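PDB 3DB0: Lin2891 protein from Listeria innocua, which is a putative pyridoxamine 5'-phosphate oxidase, probably an FMN-binding oxidoreductase of the split-barrel kind. Local coordinates for residues E56-N61 / G82-E87. Residues are numbered along the deposited sequence; the frame is centred on the assembly and turned at random.
Sequences EEVRRN and GLASLE
With CG1 of V58 anti to the backbone N (chi1 161°), both methyls of this valine bear on A84, where helix 53-60 packs against strand 77-86 of the antiparallel barrel, the split-barrel fold of the pyridoxamine 5'-phosphate oxidase family, whose members typically bind FMN. V58 CG1 lies 3.8 Å from A84 CB and also touches the A84 carbonyl, while the other methyl, CG2, lies 3.9 Å from the same CB. The axes of segments 56-60 and 82-86 approach to 7.6 Å at an angle of 115°, and no direct hydrogen bond joins the two segments. At the next residue of the helix, the chain of R59 is extended from CG to NE and crosses L86, whose CD1 sits obliquely to the guanidinium, 3.3 Å from R59 NE. Two partners limit rotation of that guanidinium: NH1 gives an in-plane bond of 2.8 Å to E56 OE1, and NH2 bonds to the carbonyl of K50. E56 OE2 also receives a weak bond from R60 NH1, making a three-residue salt-bridge network. On the strand side A84 and L86 both rest on I116. Between helix and strand, a water donates to both carbonyls, V58 O at 2.7 Å and A84 O at 2.6 Å.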
ATOM      1  N   GLU B  56      12.479 -16.455  14.241  1.00 22.50           N
ATOM      2  CA  GLU B  56      13.522 -16.978  15.120  1.00 24.13           C
ATOM      3  C   GLU B  56      14.423 -15.874  15.658  1.00 22.32           C
ATOM      4  O   GLU B  56      14.926 -15.948  16.792  1.00 22.91           O
ATOM      5  CB  GLU B  56      14.350 -18.086  14.438  1.00 21.81           C
ATOM      6  CG  GLU B  56      15.378 -18.753  15.373  1.00 33.77           C
ATOM      7  CD  GLU B  56      14.743 -19.474  16.557  1.00 34.42           C
ATOM      8  OE1 GLU B  56      13.542 -19.791  16.492  1.00 35.03           O
ATOM      9  OE2 GLU B  56      15.460 -19.723  17.546  1.00 40.57           O
ATOM     10  N   GLU B  57      14.659 -14.849  14.846  1.00 20.37           N
ATOM     11  CA  GLU B  57      15.469 -13.741  15.302  1.00 20.68           C
ATOM     12  C   GLU B  57      14.841 -13.087  16.538  1.00 25.11           C
ATOM     13  O   GLU B  57      15.510 -12.855  17.559  1.00 24.63           O
ATOM     14  CB  GLU B  57      15.673 -12.726  14.181  1.00 21.89           C
ATOM     15  CG  GLU B  57      16.661 -13.216  13.158  1.00 19.68           C
ATOM     16  CD  GLU B  57      16.511 -12.522  11.820  1.00 22.26           C
ATOM     17  OE1 GLU B  57      15.925 -11.455  11.808  1.00 22.14           O
ATOM     18  OE2 GLU B  57      16.939 -13.061  10.774  1.00 20.23           O
ATOM     19  N   VAL B  58      13.545 -12.790  16.419  1.00 23.86           N
ATOM     20  CA  VAL B  58      12.734 -12.180  17.500  1.00 24.91           C
ATOM     21  C   VAL B  58      12.669 -13.040  18.784  1.00 26.11           C
ATOM     22  O   VAL B  58      12.718 -12.503  19.891  1.00 25.99           O
ATOM     23  CB  VAL B  58      11.311 -11.845  16.951  1.00 24.87           C
ATOM     24  CG1 VAL B  58      10.326 -11.662  18.044  1.00 25.59           C
ATOM     25  CG2 VAL B  58      11.422 -10.579  16.055  1.00 31.46           C
ATOM     26  N   ARG B  59      12.558 -14.368  18.625  1.00 24.58           N
ATOM     27  CA  ARG B  59      12.519 -15.265  19.734  1.00 24.69           C
ATOM     28  C   ARG B  59      13.781 -15.152  20.525  1.00 24.06           C
ATOM     29  O   ARG B  59      13.736 -15.222  21.717  1.00 26.23           O
ATOM     30  CB  ARG B  59      12.408 -16.743  19.314  1.00 25.86           C
ATOM     31  CG  ARG B  59      11.066 -17.110  18.679  1.00 34.18           C
ATOM     32  CD  ARG B  59      10.816 -18.637  18.659  1.00 33.97           C
ATOM     33  NE  ARG B  59       9.625 -18.956  17.859  1.00 33.53           N
ATOM     34  CZ  ARG B  59       9.661 -19.376  16.589  1.00 46.70           C
ATOM     35  NH1 ARG B  59      10.828 -19.578  15.974  1.00 46.58           N
ATOM     36  NH2 ARG B  59       8.534 -19.635  15.935  1.00 47.99           N
ATOM     37  N   ARG B  60      14.909 -14.974  19.841  1.00 20.98           N
ATOM     38  CA  ARG B  60      16.218 -14.969  20.477  1.00 21.14           C
ATOM     39  C   ARG B  60      16.710 -13.575  20.884  1.00 22.65           C
ATOM     40  O   ARG B  60      17.588 -13.446  21.743  1.00 25.19           O
ATOM     41  CB  ARG B  60      17.250 -15.632  19.559  1.00 24.78           C
ATOM     42  CG  ARG B  60      16.953 -17.093  19.323  1.00 32.59           C
ATOM     43  CD  ARG B  60      17.526 -17.648  18.041  1.00 49.16           C
ATOM     44  NE  ARG B  60      18.798 -18.330  18.209  1.00 64.75           N
ATOM     45  CZ  ARG B  60      19.172 -19.365  17.461  1.00 69.91           C
ATOM     46  NH1 ARG B  60      18.342 -19.854  16.544  1.00 73.25           N
ATOM     47  NH2 ARG B  60      20.345 -19.942  17.661  1.00 76.88           N
ATOM     48  N   ASN B  61      16.198 -12.551  20.224  1.00 21.58           N
ATOM     49  CA  ASN B  61      16.548 -11.153  20.585  1.00 23.00           C
ATOM     50  C   ASN B  61      15.320 -10.280  20.293  1.00 22.00           C
ATOM     51  O   ASN B  61      14.997 -10.070  19.131  1.00 23.03           O
ATOM     52  CB  ASN B  61      17.787 -10.678  19.817  1.00 25.44           C
ATOM     53  CG  ASN B  61      18.230  -9.260  20.187  1.00 23.96           C
ATOM     54  OD1 ASN B  61      17.452  -8.481  20.704  1.00 24.04           O
ATOM     55  ND2 ASN B  61      19.485  -8.938  19.922  1.00 20.04           N
ATOM     56  N   GLY B  82      11.644  -0.926  19.876  1.00 23.95           N
ATOM     57  CA  GLY B  82      10.702  -1.679  20.672  1.00 23.64           C
ATOM     58  C   GLY B  82      11.094  -3.103  20.953  1.00 20.09           C
ATOM     59  O   GLY B  82      12.152  -3.552  20.588  1.00 21.52           O
ATOM     60  N   LEU B  83      10.208  -3.760  21.658  1.00 23.69           N
ATOM     61  CA  LEU B  83      10.375  -5.107  22.059  1.00 24.40           C
ATOM     62  C   LEU B  83       9.348  -5.957  21.351  1.00 23.40           C
ATOM     63  O   LEU B  83       8.122  -5.733  21.477  1.00 24.27           O
ATOM     64  CB  LEU B  83      10.238  -5.196  23.590  1.00 24.89           C
ATOM     65  CG  LEU B  83      11.399  -4.632  24.407  1.00 23.88           C
ATOM     66  CD1 LEU B  83      11.086  -4.690  25.947  1.00 27.80           C
ATOM     67  CD2 LEU B  83      12.674  -5.441  24.078  1.00 23.17           C
ATOM     68  N   ALA B  84       9.872  -6.943  20.618  1.00 23.61           N
ATOM     69  CA  ALA B  84       9.072  -7.833  19.799  1.00 24.02           C
ATOM     70  C   ALA B  84       8.936  -9.183  20.467  1.00 22.11           C
ATOM     71  O   ALA B  84       9.859  -9.672  21.137  1.00 22.50           O
ATOM     72  CB  ALA B  84       9.647  -7.932  18.313  1.00 20.76           C
ATOM     73  N   SER B  85       7.737  -9.731  20.279  1.00 24.74           N
ATOM     74  CA  SER B  85       7.304 -11.024  20.811  1.00 24.69           C
ATOM     75  C   SER B  85       6.269 -11.636  19.914  1.00 26.64           C
ATOM     76  O   SER B  85       5.698 -10.985  19.037  1.00 23.99           O
ATOM     77  CB  SER B  85       6.794 -10.881  22.258  1.00 24.39           C
ATOM     78  OG  SER B  85       5.593 -10.154  22.307  1.00 26.80           O
ATOM     79  N   LEU B  86       6.063 -12.929  20.082  1.00 25.96           N
ATOM     80  CA  LEU B  86       5.067 -13.626  19.296  1.00 26.62           C
ATOM     81  C   LEU B  86       3.752 -13.523  20.060  1.00 27.62           C
ATOM     82  O   LEU B  86       3.679 -13.851  21.263  1.00 27.66           O
ATOM     83  CB  LEU B  86       5.495 -15.078  19.032  1.00 30.04           C
ATOM     84  CG  LEU B  86       6.844 -15.207  18.261  1.00 33.75           C
ATOM     85  CD1 LEU B  86       7.196 -16.660  17.918  1.00 38.74           C
ATOM     86  CD2 LEU B  86       6.774 -14.343  17.001  1.00 40.61           C
ATOM     87  N   GLU B  87       2.738 -13.025  19.359  1.00 24.82           N
ATOM     88  CA  GLU B  87       1.392 -12.839  19.904  1.00 24.15           C
ATOM     89  C   GLU B  87       0.817 -14.177  20.244  1.00 21.95           C
ATOM     90  O   GLU B  87       0.797 -15.065  19.414  1.00 25.74           O
ATOM     91  CB  GLU B  87       0.473 -12.140  18.892  1.00 25.21           C
ATOM     92  CG  GLU B  87      -0.943 -11.924  19.406  1.00 27.45           C
ATOM     93  CD  GLU B  87      -0.969 -11.150  20.687  1.00 28.50           C
ATOM     94  OE1 GLU B  87      -0.422 -10.036  20.696  1.00 29.45           O
ATOM     95  OE2 GLU B  87      -1.534 -11.640  21.696  1.00 28.58           O
TER
HETATM   96  O   HOH W   1      10.805 -12.008  21.763  1.00 24.51           O